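Local coordinates for protein BIFUNCTIONAL PROTEIN Proline utilization A (PutA) (PDB 5UX5) that oxidises proline to glutamate in two steps, using FAD for proline dehydrogenation and NAD for oxidation of the glutamate semialdehyde intermediate, at residues T497-V502 with G655-S660; E622-A627 with L646-E651; L678-G681 with E685-I688; N687-T692 with V907-T912. All blocks are in the same frame, centred on the assembly; numbering follows the deposited sequence.

In the fold
All four contacts lie in the aldehyde dehydrogenase part of the chain, on one side of its centre. Contact 2 is nested inside the loop closed by contact 1, and contacts 3 and 4 follow in series. The centres of contacts 1 and 2 are about 14 Å apart, and those of contacts 1 and 3 about 15 Å. Both pairs touch: Gly655 meets Asp650, and Met659 meets Phe679 and Met686. Contacts 3 and 4 share Asn687 and Ile688 on strand 687-691, with centres about 12 Å apart. Contacts 1 to 3 reach NAD, so helices 653-659 and 673-682 and the loop 647-652 together frame its adenosine end; contact 4, which shares the sheet of contact 3, lies farther from NAD.

Contact 1: T497-V502 with G655-S660; sequences TDVEEV and GRRLMS. With NAD (nicotinamide-adenine-dinucleotide), chain F.
Arg656 O, just ahead of the Arg657 that packs on Val499, is gripped by two groups of Ser660. Ser660 N binds it at 2.8 Å and Ser660 OG at 2.9 Å. The two donors come from opposite faces of the carbonyl plane, with the hydroxyl 36° out of it. Ser660 is the first residue to leave helical backbone angles, and both bonds lie at this end of helix 653-659. The other segment has a polar fixture at its helix start. Asp498 is the N-cap of helix 499-511, and Glu500 N donates to Asp498 OD1 at 3.0 Å from above the carboxylate plane. Between the helices the contact itself is apolar. Val499 CG1 lies 3.8 Å from Arg657 CB, with the two side chains crossing near a right angle. One turn on, Val502 CG1 meets Leu658 CA at 3.8 Å and also rests on the CB of that leucine. Arg657 sets CG opposite its backbone N (chi1 -179°) and then bends at chi2 (56°). Its aliphatic start is thus laid on the valines, while its guanidinium forms a salt bridge with Asp503. The valine side of the contact is also lined by Asp653 and Ala654. On the other flank of helix 653-659 lies the coenzyme. Gly655 CA is 3.5 Å from NAD C2A, and Met659 CE is 3.8 Å from NAD N3A. Helix 653-659 thus packs on helix 499-511 and also borders the adenine, as part of the Rossmann-type NAD-binding domain of the aldehyde dehydrogenase family.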
# COMPACT_ATOMS: atom_id res chain seq x y z
N THR A 497 -32.64 -23.77 -0.21
CA THR A 497 -33.87 -23.13 -0.66
C THR A 497 -35.06 -23.41 0.24
O THR A 497 -36.07 -22.70 0.12
CB THR A 497 -34.24 -23.56 -2.11
OG1 THR A 497 -34.53 -24.96 -2.17
CG2 THR A 497 -33.13 -23.24 -3.08
N ASP A 498 -34.97 -24.38 1.14
CA ASP A 498 -36.06 -24.78 2.01
C ASP A 498 -35.98 -24.02 3.34
O ASP A 498 -35.01 -24.16 4.09
CB ASP A 498 -36.02 -26.29 2.25
CG ASP A 498 -37.17 -26.77 3.08
OD1 ASP A 498 -38.08 -25.96 3.37
OD2 ASP A 498 -37.18 -27.96 3.44
N VAL A 499 -37.01 -23.23 3.63
CA VAL A 499 -37.02 -22.47 4.87
C VAL A 499 -36.84 -23.38 6.08
O VAL A 499 -36.27 -22.97 7.10
CB VAL A 499 -38.28 -21.58 4.97
CG1 VAL A 499 -38.15 -20.43 4.00
CG2 VAL A 499 -39.57 -22.37 4.69
N GLU A 500 -37.33 -24.62 5.99
CA GLU A 500 -37.21 -25.54 7.11
C GLU A 500 -35.78 -25.99 7.32
O GLU A 500 -35.44 -26.44 8.42
CB GLU A 500 -38.16 -26.73 6.95
CG GLU A 500 -39.50 -26.52 7.67
CD GLU A 500 -40.69 -27.18 6.96
OE1 GLU A 500 -41.83 -26.69 7.15
OE2 GLU A 500 -40.49 -28.18 6.22
N GLU A 501 -34.94 -25.92 6.30
CA GLU A 501 -33.54 -26.18 6.53
C GLU A 501 -32.86 -24.99 7.21
O GLU A 501 -31.95 -25.18 8.03
CB GLU A 501 -32.84 -26.52 5.22
CG GLU A 501 -31.51 -27.18 5.44
CD GLU A 501 -30.67 -27.23 4.18
OE1 GLU A 501 -29.45 -27.01 4.32
OE2 GLU A 501 -31.21 -27.48 3.07
N VAL A 502 -33.28 -23.76 6.89
CA VAL A 502 -32.74 -22.62 7.61
C VAL A 502 -33.11 -22.72 9.08
O VAL A 502 -32.29 -22.50 9.97
CB VAL A 502 -33.24 -21.29 7.00
CG1 VAL A 502 -32.74 -20.12 7.86
CG2 VAL A 502 -32.72 -21.14 5.60
N GLY A 655 -33.37 -17.18 2.01
CA GLY A 655 -32.51 -16.07 2.41
C GLY A 655 -33.24 -15.09 3.31
O GLY A 655 -32.71 -14.67 4.34
N ARG A 656 -34.47 -14.72 2.94
CA ARG A 656 -35.25 -13.81 3.76
C ARG A 656 -35.52 -14.42 5.13
O ARG A 656 -35.44 -13.74 6.16
CB ARG A 656 -36.56 -13.48 3.05
CG ARG A 656 -37.55 -12.79 3.94
CD ARG A 656 -38.64 -12.08 3.17
NE ARG A 656 -39.45 -11.25 4.06
CZ ARG A 656 -40.51 -10.55 3.67
NH1 ARG A 656 -40.90 -10.60 2.40
NH2 ARG A 656 -41.16 -9.80 4.53
N ARG A 657 -35.81 -15.71 5.16
CA ARG A 657 -36.00 -16.40 6.42
C ARG A 657 -34.73 -16.35 7.26
O ARG A 657 -34.79 -16.21 8.49
CB ARG A 657 -36.46 -17.83 6.15
CG ARG A 657 -36.73 -18.68 7.35
CD ARG A 657 -37.75 -18.03 8.25
NE ARG A 657 -37.93 -18.82 9.47
CZ ARG A 657 -38.45 -18.36 10.60
NH1 ARG A 657 -38.85 -17.11 10.71
NH2 ARG A 657 -38.56 -19.18 11.63
N LEU A 658 -33.56 -16.46 6.63
CA LEU A 658 -32.33 -16.36 7.41
C LEU A 658 -32.12 -14.95 7.94
O LEU A 658 -31.81 -14.76 9.12
CB LEU A 658 -31.13 -16.81 6.59
CG LEU A 658 -29.79 -16.67 7.32
CD1 LEU A 658 -29.87 -17.36 8.65
CD2 LEU A 658 -28.71 -17.29 6.53
N MET A 659 -32.30 -13.92 7.10
CA MET A 659 -31.99 -12.57 7.57
C MET A 659 -33.03 -12.06 8.55
O MET A 659 -32.71 -11.19 9.37
CB MET A 659 -31.88 -11.59 6.42
CG MET A 659 -30.83 -11.94 5.41
SD MET A 659 -29.23 -12.34 6.12
CE MET A 659 -28.37 -12.87 4.62
N SER A 660 -34.27 -12.52 8.45
CA SER A 660 -35.31 -12.04 9.36
C SER A 660 -35.49 -12.94 10.58
O SER A 660 -36.42 -12.73 11.36
CB SER A 660 -36.66 -11.91 8.63
OG SER A 660 -37.25 -13.18 8.38
PA NAD F . -25.99 -6.80 -2.06
O1A NAD F . -26.04 -5.51 -1.16
O2A NAD F . -27.30 -6.91 -2.90
O5B NAD F . -25.91 -8.08 -1.15
C5B NAD F . -24.78 -8.42 -0.38
C4B NAD F . -25.05 -9.71 0.40
O4B NAD F . -26.38 -9.80 0.93
C3B NAD F . -24.79 -10.92 -0.44
O3B NAD F . -24.35 -11.98 0.33
C2B NAD F . -26.15 -11.11 -0.97
O2B NAD F . -26.36 -12.31 -1.63
C1B NAD F . -26.98 -10.89 0.26
N9A NAD F . -28.38 -10.64 -0.05
C8A NAD F . -28.90 -9.59 -0.78
N7A NAD F . -30.24 -9.70 -0.85
C5A NAD F . -30.66 -10.86 -0.17
C6A NAD F . -31.89 -11.46 0.09
N6A NAD F . -33.13 -10.92 -0.39
N1A NAD F . -31.92 -12.60 0.82
C2A NAD F . -30.79 -13.17 1.30
N3A NAD F . -29.57 -12.60 1.07
C4A NAD F . -29.48 -11.47 0.35
O3 NAD F . -24.64 -6.68 -2.92
PN NAD F . -24.37 -7.11 -4.44
O1N NAD F . -25.60 -7.56 -5.21
O2N NAD F . -23.52 -8.34 -4.41
O5D NAD F . -23.66 -5.84 -5.13
C5D NAD F . -24.39 -4.62 -5.15
C4D NAD F . -23.57 -3.32 -5.06
O4D NAD F . -22.84 -3.14 -3.87
C3D NAD F . -22.55 -3.07 -6.11
O3D NAD F . -23.06 -2.91 -7.38
C2D NAD F . -22.05 -1.78 -5.59
O2D NAD F . -22.74 -0.74 -6.20
C1D NAD F . -22.26 -1.88 -4.10

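Contact 2: E622-A627 with L646-E651; sequences EVRRCA and LMHTDE. With NAD (nicotinamide-adenine-dinucleotide), chain F.
Arg624 and His648 lie alongside each other, their side chains running in opposite directions. The arginine places CG opposite its carbonyl carbon (chi1 -71°) and is extended from CG to NE. This straight stem passes the imidazole, and Arg624 CG comes within 3.7 Å of His648 ND1. Arg624 NE continues to His648 CB at 3.9 Å. The guanidinium and ring planes stand 79° apart, so the two groups are not stacked. Thr649 O lies at the guanidinium edge, but Arg624 NH2 is 4.0 Å from it and the pair is a near approach. Trp493 serves both side chains: it makes a cation-pi contact with Arg624 and an edge-to-face contact with His648. The far nitrogen, His648 NE2, is hydrogen-bonded to Glu628. Next to this pair, Ala627 CB packs on Leu646 CD1 at 3.7 Å. Glu651 does not touch 622-627; it turns to NAD instead. Its chain is fully extended beyond CG, with CG 3.6 Å from NAD C5A. At its end NAD O2B donates a hydrogen bond to Glu651 OE1. The chemistry thus divides in two. Arginine stem, imidazole and methyl groups join helix 624-636 to the end of strand 644-646 and the loop after it, while a carboxylate in that loop binds the adenosine ribose through O2B.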
# COMPACT_ATOMS: atom_id res chain seq x y z
N GLU A 622 -21.77 -14.66 -6.21
CA GLU A 622 -20.69 -14.69 -7.20
C GLU A 622 -19.44 -15.40 -6.68
O GLU A 622 -18.59 -15.77 -7.49
CB GLU A 622 -20.30 -13.27 -7.62
CG GLU A 622 -21.33 -12.45 -8.40
CD GLU A 622 -22.42 -11.84 -7.52
OE1 GLU A 622 -22.34 -11.98 -6.28
OE2 GLU A 622 -23.34 -11.19 -8.05
N VAL A 623 -19.28 -15.57 -5.37
CA VAL A 623 -17.99 -16.03 -4.86
C VAL A 623 -18.15 -17.18 -3.88
O VAL A 623 -17.45 -17.26 -2.88
CB VAL A 623 -17.19 -14.87 -4.23
CG1 VAL A 623 -16.62 -13.98 -5.32
CG2 VAL A 623 -18.04 -14.07 -3.33
N ARG A 624 -19.02 -18.13 -4.22
CA ARG A 624 -19.33 -19.21 -3.30
C ARG A 624 -18.15 -20.16 -3.14
O ARG A 624 -18.01 -20.79 -2.09
CB ARG A 624 -20.56 -19.97 -3.76
CG ARG A 624 -21.84 -19.21 -3.62
CD ARG A 624 -23.00 -20.05 -4.03
NE ARG A 624 -24.27 -19.39 -3.69
CZ ARG A 624 -25.25 -19.14 -4.56
NH1 ARG A 624 -25.14 -19.49 -5.85
NH2 ARG A 624 -26.36 -18.54 -4.14
N ARG A 625 -17.32 -20.31 -4.17
CA ARG A 625 -16.17 -21.19 -3.98
C ARG A 625 -15.13 -20.55 -3.08
O ARG A 625 -14.40 -21.26 -2.38
CB ARG A 625 -15.56 -21.63 -5.32
CG ARG A 625 -16.42 -22.64 -6.08
CD ARG A 625 -15.81 -23.16 -7.37
NE ARG A 625 -15.02 -22.20 -8.16
CZ ARG A 625 -15.41 -21.69 -9.32
NH1 ARG A 625 -16.58 -22.05 -9.84
NH2 ARG A 625 -14.62 -20.83 -9.97
N CYS A 626 -15.03 -19.21 -3.08
CA CYS A 626 -14.13 -18.51 -2.17
C CYS A 626 -14.46 -18.82 -0.71
O CYS A 626 -13.58 -19.20 0.08
CB CYS A 626 -14.18 -17.01 -2.44
SG CYS A 626 -13.35 -16.49 -3.97
N ALA A 627 -15.74 -18.71 -0.34
CA ALA A 627 -16.14 -19.09 1.01
C ALA A 627 -15.81 -20.54 1.31
O ALA A 627 -15.37 -20.86 2.42
CB ALA A 627 -17.64 -18.86 1.19
N LEU A 646 -21.79 -22.44 7.23
CA LEU A 646 -21.79 -21.79 5.92
C LEU A 646 -23.09 -22.14 5.22
O LEU A 646 -23.37 -23.33 5.00
CB LEU A 646 -20.59 -22.27 5.10
CG LEU A 646 -20.29 -21.77 3.67
CD1 LEU A 646 -20.11 -20.29 3.58
CD2 LEU A 646 -19.04 -22.45 3.19
N MET A 647 -23.89 -21.13 4.90
CA MET A 647 -25.24 -21.36 4.36
C MET A 647 -25.39 -20.61 3.04
O MET A 647 -25.57 -19.38 3.03
CB MET A 647 -26.33 -20.93 5.35
CG MET A 647 -26.38 -21.68 6.68
SD MET A 647 -27.89 -21.32 7.69
CE MET A 647 -29.22 -21.90 6.62
N HIS A 648 -25.38 -21.34 1.93
CA HIS A 648 -25.63 -20.75 0.61
C HIS A 648 -27.14 -20.66 0.38
O HIS A 648 -27.73 -21.36 -0.45
CB HIS A 648 -24.97 -21.55 -0.50
CG HIS A 648 -23.49 -21.73 -0.34
ND1 HIS A 648 -22.61 -20.67 -0.33
CD2 HIS A 648 -22.73 -22.85 -0.22
CE1 HIS A 648 -21.37 -21.13 -0.20
NE2 HIS A 648 -21.42 -22.45 -0.13
N THR A 649 -27.79 -19.77 1.13
CA THR A 649 -29.20 -19.53 0.90
C THR A 649 -29.37 -18.73 -0.39
O THR A 649 -28.49 -17.96 -0.80
CB THR A 649 -29.86 -18.75 2.06
OG1 THR A 649 -29.44 -17.38 2.03
CG2 THR A 649 -29.50 -19.35 3.41
N ASP A 650 -30.53 -18.91 -1.01
CA ASP A 650 -30.92 -18.06 -2.11
C ASP A 650 -31.25 -16.67 -1.57
O ASP A 650 -31.05 -16.37 -0.40
CB ASP A 650 -32.11 -18.65 -2.87
CG ASP A 650 -33.30 -18.91 -1.97
OD1 ASP A 650 -33.39 -18.26 -0.90
OD2 ASP A 650 -34.16 -19.74 -2.33
N GLU A 651 -31.72 -15.81 -2.46
CA GLU A 651 -32.25 -14.51 -2.12
C GLU A 651 -33.76 -14.48 -2.29
O GLU A 651 -34.34 -13.45 -2.63
CB GLU A 651 -31.57 -13.45 -2.99
CG GLU A 651 -30.07 -13.38 -2.73
CD GLU A 651 -29.39 -12.24 -3.49
OE1 GLU A 651 -28.15 -12.11 -3.37
OE2 GLU A 651 -30.10 -11.46 -4.16
PA NAD F . -25.99 -6.80 -2.06
O1A NAD F . -26.04 -5.51 -1.16
O2A NAD F . -27.30 -6.91 -2.90
O5B NAD F . -25.91 -8.08 -1.15
C5B NAD F . -24.78 -8.42 -0.38
C4B NAD F . -25.05 -9.71 0.40
O4B NAD F . -26.38 -9.80 0.93
C3B NAD F . -24.79 -10.92 -0.44
O3B NAD F . -24.35 -11.98 0.33
C2B NAD F . -26.15 -11.11 -0.97
O2B NAD F . -26.36 -12.31 -1.63
C1B NAD F . -26.98 -10.89 0.26
N9A NAD F . -28.38 -10.64 -0.05
C8A NAD F . -28.90 -9.59 -0.78
N7A NAD F . -30.24 -9.70 -0.85
C5A NAD F . -30.66 -10.86 -0.17
C6A NAD F . -31.89 -11.46 0.09
N6A NAD F . -33.13 -10.92 -0.39
N1A NAD F . -31.92 -12.60 0.82
C2A NAD F . -30.79 -13.17 1.30
N3A NAD F . -29.57 -12.60 1.07
C4A NAD F . -29.48 -11.47 0.35
O3 NAD F . -24.64 -6.68 -2.92
PN NAD F . -24.37 -7.11 -4.44
O1N NAD F . -25.60 -7.56 -5.21
O2N NAD F . -23.52 -8.34 -4.41
O5D NAD F . -23.66 -5.84 -5.13
C5D NAD F . -24.39 -4.62 -5.15
C4D NAD F . -23.57 -3.32 -5.06
O4D NAD F . -22.84 -3.14 -3.87
C3D NAD F . -22.55 -3.07 -6.11
O3D NAD F . -23.06 -2.91 -7.38
C2D NAD F . -22.05 -1.78 -5.59
O2D NAD F . -22.74 -0.74 -6.20
C1D NAD F . -22.26 -1.88 -4.10

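Contact 3: L678-G681 with E685-I688; sequences LFRG and EMNI. With NAD (nicotinamide-adenine-dinucleotide), chain F.
Arg680 and Ile688 meet in the closely packed part of this contact, which Met686 completes. Ile688 CG2 sits 3.6 Å from Arg680 CD and equally near Arg680 NE, and the methyl lies against the bend of the arginine chain. That bend is at chi3 (75°), and it sends the guanidinium on to Ser1037, whose carbonyl accepts from NH1. Met686 fills in beside it, on the backbone of Arg680 and Phe679. Its CG stands between the backbone N and the carbonyl carbon (chi1 72°). A further bend at chi3 (50°) folds the methyl back to the helix. Met686 SD is 4.0 Å from Arg680 CA, and Met686 CE lies near Phe679 O. Every contact across the segments is van der Waals. The Phe679 side chain itself is more loosely met: its CB is 4.4 Å from Met686 CE. The ring leads away from the strand and gives its edge to the coenzyme: Phe679 CZ is 3.5 Å from NAD C4A. NAD N9A lies in the ring plane, so the phenyl borders the adenine by its rim and does not stack flat on it. The outer ends are exposed at Leu678 and Glu685, although Leu678 CD2 still nears NAD N6A at 4.0 Å. Helix 673-682 and strand 687-691 are successive parts of a beta-alpha-beta unit that begins with strand 666-670. Leu669 of that strand backs both Phe679 and Ile688. Val895 of strand 894-895 covers Arg680 and Ile688, and Ala1033 of helix 1026-1035 also touches the arginine.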
# COMPACT_ATOMS: atom_id res chain seq x y z
N LEU A 678 -33.66 -3.07 2.95
CA LEU A 678 -34.49 -4.24 2.67
C LEU A 678 -34.56 -5.17 3.87
O LEU A 678 -35.64 -5.47 4.38
CB LEU A 678 -33.93 -4.97 1.45
CG LEU A 678 -34.70 -6.20 1.01
CD1 LEU A 678 -35.95 -5.79 0.28
CD2 LEU A 678 -33.80 -7.03 0.14
N PHE A 679 -33.39 -5.62 4.34
CA PHE A 679 -33.33 -6.55 5.48
C PHE A 679 -34.06 -5.97 6.67
O PHE A 679 -34.91 -6.63 7.29
CB PHE A 679 -31.87 -6.83 5.86
CG PHE A 679 -31.08 -7.66 4.84
CD1 PHE A 679 -31.67 -8.12 3.68
CD2 PHE A 679 -29.74 -7.95 5.08
CE1 PHE A 679 -30.92 -8.89 2.76
CE2 PHE A 679 -29.00 -8.72 4.18
CZ PHE A 679 -29.59 -9.19 3.02
N ARG A 680 -33.76 -4.71 7.00
CA ARG A 680 -34.32 -4.13 8.21
C ARG A 680 -35.83 -3.99 8.10
O ARG A 680 -36.55 -4.20 9.07
CB ARG A 680 -33.64 -2.78 8.49
CG ARG A 680 -32.14 -2.83 8.73
CD ARG A 680 -31.61 -1.44 8.96
NE ARG A 680 -31.94 -0.91 10.28
CZ ARG A 680 -31.71 0.35 10.68
NH1 ARG A 680 -31.17 1.23 9.85
NH2 ARG A 680 -32.01 0.72 11.91
N GLY A 681 -36.34 -3.68 6.91
CA GLY A 681 -37.78 -3.67 6.69
C GLY A 681 -38.46 -4.94 7.16
O GLY A 681 -39.60 -4.90 7.62
N GLU A 685 -36.55 -3.89 14.27
CA GLU A 685 -35.82 -3.71 15.53
C GLU A 685 -34.45 -4.38 15.51
O GLU A 685 -33.72 -4.28 16.51
CB GLU A 685 -36.63 -4.26 16.72
CG GLU A 685 -37.92 -3.48 16.99
CD GLU A 685 -38.62 -3.88 18.30
OE1 GLU A 685 -37.97 -4.25 19.30
OE2 GLU A 685 -39.86 -3.86 18.29
N MET A 686 -34.04 -4.95 14.39
CA MET A 686 -32.85 -5.80 14.36
C MET A 686 -31.58 -4.99 14.56
O MET A 686 -31.45 -3.84 14.14
CB MET A 686 -32.78 -6.57 13.04
CG MET A 686 -32.41 -5.70 11.83
SD MET A 686 -31.88 -6.48 10.27
CE MET A 686 -33.15 -7.69 9.96
N ASN A 687 -30.63 -5.62 15.23
CA ASN A 687 -29.25 -5.15 15.24
C ASN A 687 -28.59 -5.46 13.90
O ASN A 687 -28.45 -6.63 13.52
CB ASN A 687 -28.51 -5.86 16.36
CG ASN A 687 -29.01 -5.49 17.67
OD1 ASN A 687 -29.15 -4.32 17.98
ND2 ASN A 687 -29.35 -6.49 18.47
N ILE A 688 -28.15 -4.42 13.21
CA ILE A 688 -27.46 -4.60 11.95
C ILE A 688 -26.27 -3.65 11.96
O ILE A 688 -26.41 -2.49 12.32
CB ILE A 688 -28.39 -4.32 10.76
CG1 ILE A 688 -27.62 -4.56 9.45
CG2 ILE A 688 -29.03 -2.92 10.91
CD1 ILE A 688 -28.49 -4.74 8.23
PA NAD F . -25.99 -6.80 -2.06
O1A NAD F . -26.04 -5.51 -1.16
O2A NAD F . -27.30 -6.91 -2.90
O5B NAD F . -25.91 -8.08 -1.15
C5B NAD F . -24.78 -8.42 -0.38
C4B NAD F . -25.05 -9.71 0.40
O4B NAD F . -26.38 -9.80 0.93
C3B NAD F . -24.79 -10.92 -0.44
O3B NAD F . -24.35 -11.98 0.33
C2B NAD F . -26.15 -11.11 -0.97
O2B NAD F . -26.36 -12.31 -1.63
C1B NAD F . -26.98 -10.89 0.26
N9A NAD F . -28.38 -10.64 -0.05
C8A NAD F . -28.90 -9.59 -0.78
N7A NAD F . -30.24 -9.70 -0.85
C5A NAD F . -30.66 -10.86 -0.17
C6A NAD F . -31.89 -11.46 0.09
N6A NAD F . -33.13 -10.92 -0.39
N1A NAD F . -31.92 -12.60 0.82
C2A NAD F . -30.79 -13.17 1.30
N3A NAD F . -29.57 -12.60 1.07
C4A NAD F . -29.48 -11.47 0.35
O3 NAD F . -24.64 -6.68 -2.92
PN NAD F . -24.37 -7.11 -4.44
O1N NAD F . -25.60 -7.56 -5.21
O2N NAD F . -23.52 -8.34 -4.41
O5D NAD F . -23.66 -5.84 -5.13
C5D NAD F . -24.39 -4.62 -5.15
C4D NAD F . -23.57 -3.32 -5.06
O4D NAD F . -22.84 -3.14 -3.87
C3D NAD F . -22.55 -3.07 -6.11
O3D NAD F . -23.06 -2.91 -7.38
C2D NAD F . -22.05 -1.78 -5.59
O2D NAD F . -22.74 -0.74 -6.20
C1D NAD F . -22.26 -1.88 -4.10

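Contact 4: N687-T692 with V907-T912; sequences NIHAET and VAQLGT
His689 meets Gln909 and Leu910, and the contact is small. Its polar part is a close approach without a bond. His689 ND1 and Gln909 NE2 are 3.1 Å apart, but the angle is poor for a hydrogen bond. The imidazole and amide planes are 33° apart, and the amide nitrogen approaches the ring obliquely. The amide is tied at its other end, where Gln909 OE1 accepts from Ala899 N. This outside bond probably fixes which way the amide is turned. The van der Waals part adds two touches. His689 CE1 lies 3.8 Å from Gln909 CB, and His689 CD2 lies 4.1 Å from Leu910 CD2. Gln909 keeps CG opposite its carbonyl carbon (chi1 -61°), and its extended chain passes the histidine side chain in the opposite direction. Backbone bonds shape the partner segment. Leu910 N is bound to Val907 O at 2.9 Å. Gly911 N makes a weak bond to Gln909 O, which makes Leu910 the centre of an inverse gamma turn. The turn leads into strand 911-915. Contact with the coenzyme is not part of this site, for the His689 side chain is about 13 Å from NAD. Both strands belong to the sheet of the NAD-binding domain. Strand 687-691 runs parallel to 666-670 and antiparallel to 894-895, while 911-915 pairs antiparallel with 580-591. Leu910 also rests on Ile668 of strand 666-670 and on helix 599-611. Val907 touches helices 550-574 and 599-611.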
# COMPACT_ATOMS: atom_id res chain seq x y z
N ASN A 687 -30.63 -5.62 15.23
CA ASN A 687 -29.25 -5.15 15.24
C ASN A 687 -28.59 -5.46 13.90
O ASN A 687 -28.45 -6.63 13.52
CB ASN A 687 -28.51 -5.86 16.36
CG ASN A 687 -29.01 -5.49 17.67
OD1 ASN A 687 -29.15 -4.32 17.98
ND2 ASN A 687 -29.35 -6.49 18.47
N ILE A 688 -28.15 -4.42 13.21
CA ILE A 688 -27.46 -4.60 11.95
C ILE A 688 -26.27 -3.65 11.96
O ILE A 688 -26.41 -2.49 12.32
CB ILE A 688 -28.39 -4.32 10.76
CG1 ILE A 688 -27.62 -4.56 9.45
CG2 ILE A 688 -29.03 -2.92 10.91
CD1 ILE A 688 -28.49 -4.74 8.23
N HIS A 689 -25.11 -4.15 11.56
CA HIS A 689 -23.91 -3.34 11.38
C HIS A 689 -23.47 -3.46 9.93
O HIS A 689 -23.01 -4.52 9.51
CB HIS A 689 -22.84 -3.83 12.32
CG HIS A 689 -23.32 -3.98 13.71
ND1 HIS A 689 -23.26 -2.94 14.62
CD2 HIS A 689 -23.93 -5.00 14.34
CE1 HIS A 689 -23.78 -3.35 15.77
NE2 HIS A 689 -24.20 -4.59 15.62
N ALA A 690 -23.65 -2.40 9.15
CA ALA A 690 -23.49 -2.48 7.70
C ALA A 690 -22.48 -1.47 7.18
O ALA A 690 -22.52 -0.29 7.55
CB ALA A 690 -24.83 -2.30 6.99
N GLU A 691 -21.59 -1.94 6.33
CA GLU A 691 -20.68 -1.10 5.55
C GLU A 691 -21.22 -1.10 4.12
O GLU A 691 -21.46 -2.17 3.55
CB GLU A 691 -19.25 -1.62 5.66
N THR A 692 -21.49 0.08 3.57
CA THR A 692 -22.35 0.22 2.38
C THR A 692 -21.80 1.22 1.36
O THR A 692 -22.48 2.17 0.97
CB THR A 692 -23.78 0.65 2.77
OG1 THR A 692 -23.76 1.92 3.44
CG2 THR A 692 -24.45 -0.37 3.67
N VAL A 907 -15.60 -5.79 18.00
CA VAL A 907 -16.09 -6.96 18.73
C VAL A 907 -17.12 -6.56 19.79
O VAL A 907 -18.17 -7.19 19.92
CB VAL A 907 -14.91 -7.71 19.35
CG1 VAL A 907 -15.44 -8.70 20.38
CG2 VAL A 907 -14.08 -8.40 18.27
N ALA A 908 -16.84 -5.50 20.55
CA ALA A 908 -17.71 -5.09 21.65
C ALA A 908 -19.14 -4.72 21.22
O ALA A 908 -20.00 -4.60 22.10
CB ALA A 908 -17.08 -3.92 22.40
N GLN A 909 -19.41 -4.53 19.92
CA GLN A 909 -20.78 -4.29 19.47
C GLN A 909 -21.62 -5.56 19.43
O GLN A 909 -22.85 -5.47 19.37
CB GLN A 909 -20.82 -3.67 18.08
CG GLN A 909 -20.15 -2.34 17.95
CD GLN A 909 -20.32 -1.73 16.58
OE1 GLN A 909 -20.40 -0.51 16.44
NE2 GLN A 909 -20.35 -2.58 15.55
N LEU A 910 -20.98 -6.72 19.42
CA LEU A 910 -21.72 -7.96 19.15
C LEU A 910 -22.29 -8.54 20.44
O LEU A 910 -22.16 -9.72 20.77
CB LEU A 910 -20.84 -8.95 18.40
CG LEU A 910 -20.42 -8.41 17.02
CD1 LEU A 910 -19.70 -9.44 16.21
CD2 LEU A 910 -21.64 -7.85 16.22
N GLY A 911 -22.96 -7.67 21.17
CA GLY A 911 -23.55 -8.06 22.43
C GLY A 911 -24.20 -6.87 23.08
O GLY A 911 -24.54 -5.88 22.42
N THR A 912 -24.35 -6.95 24.39
CA THR A 912 -24.97 -5.88 25.15
C THR A 912 -24.17 -5.64 26.40
O THR A 912 -23.57 -6.57 26.94
CB THR A 912 -26.41 -6.22 25.50
OG1 THR A 912 -26.46 -7.56 26.00
CG2 THR A 912 -27.30 -6.10 24.25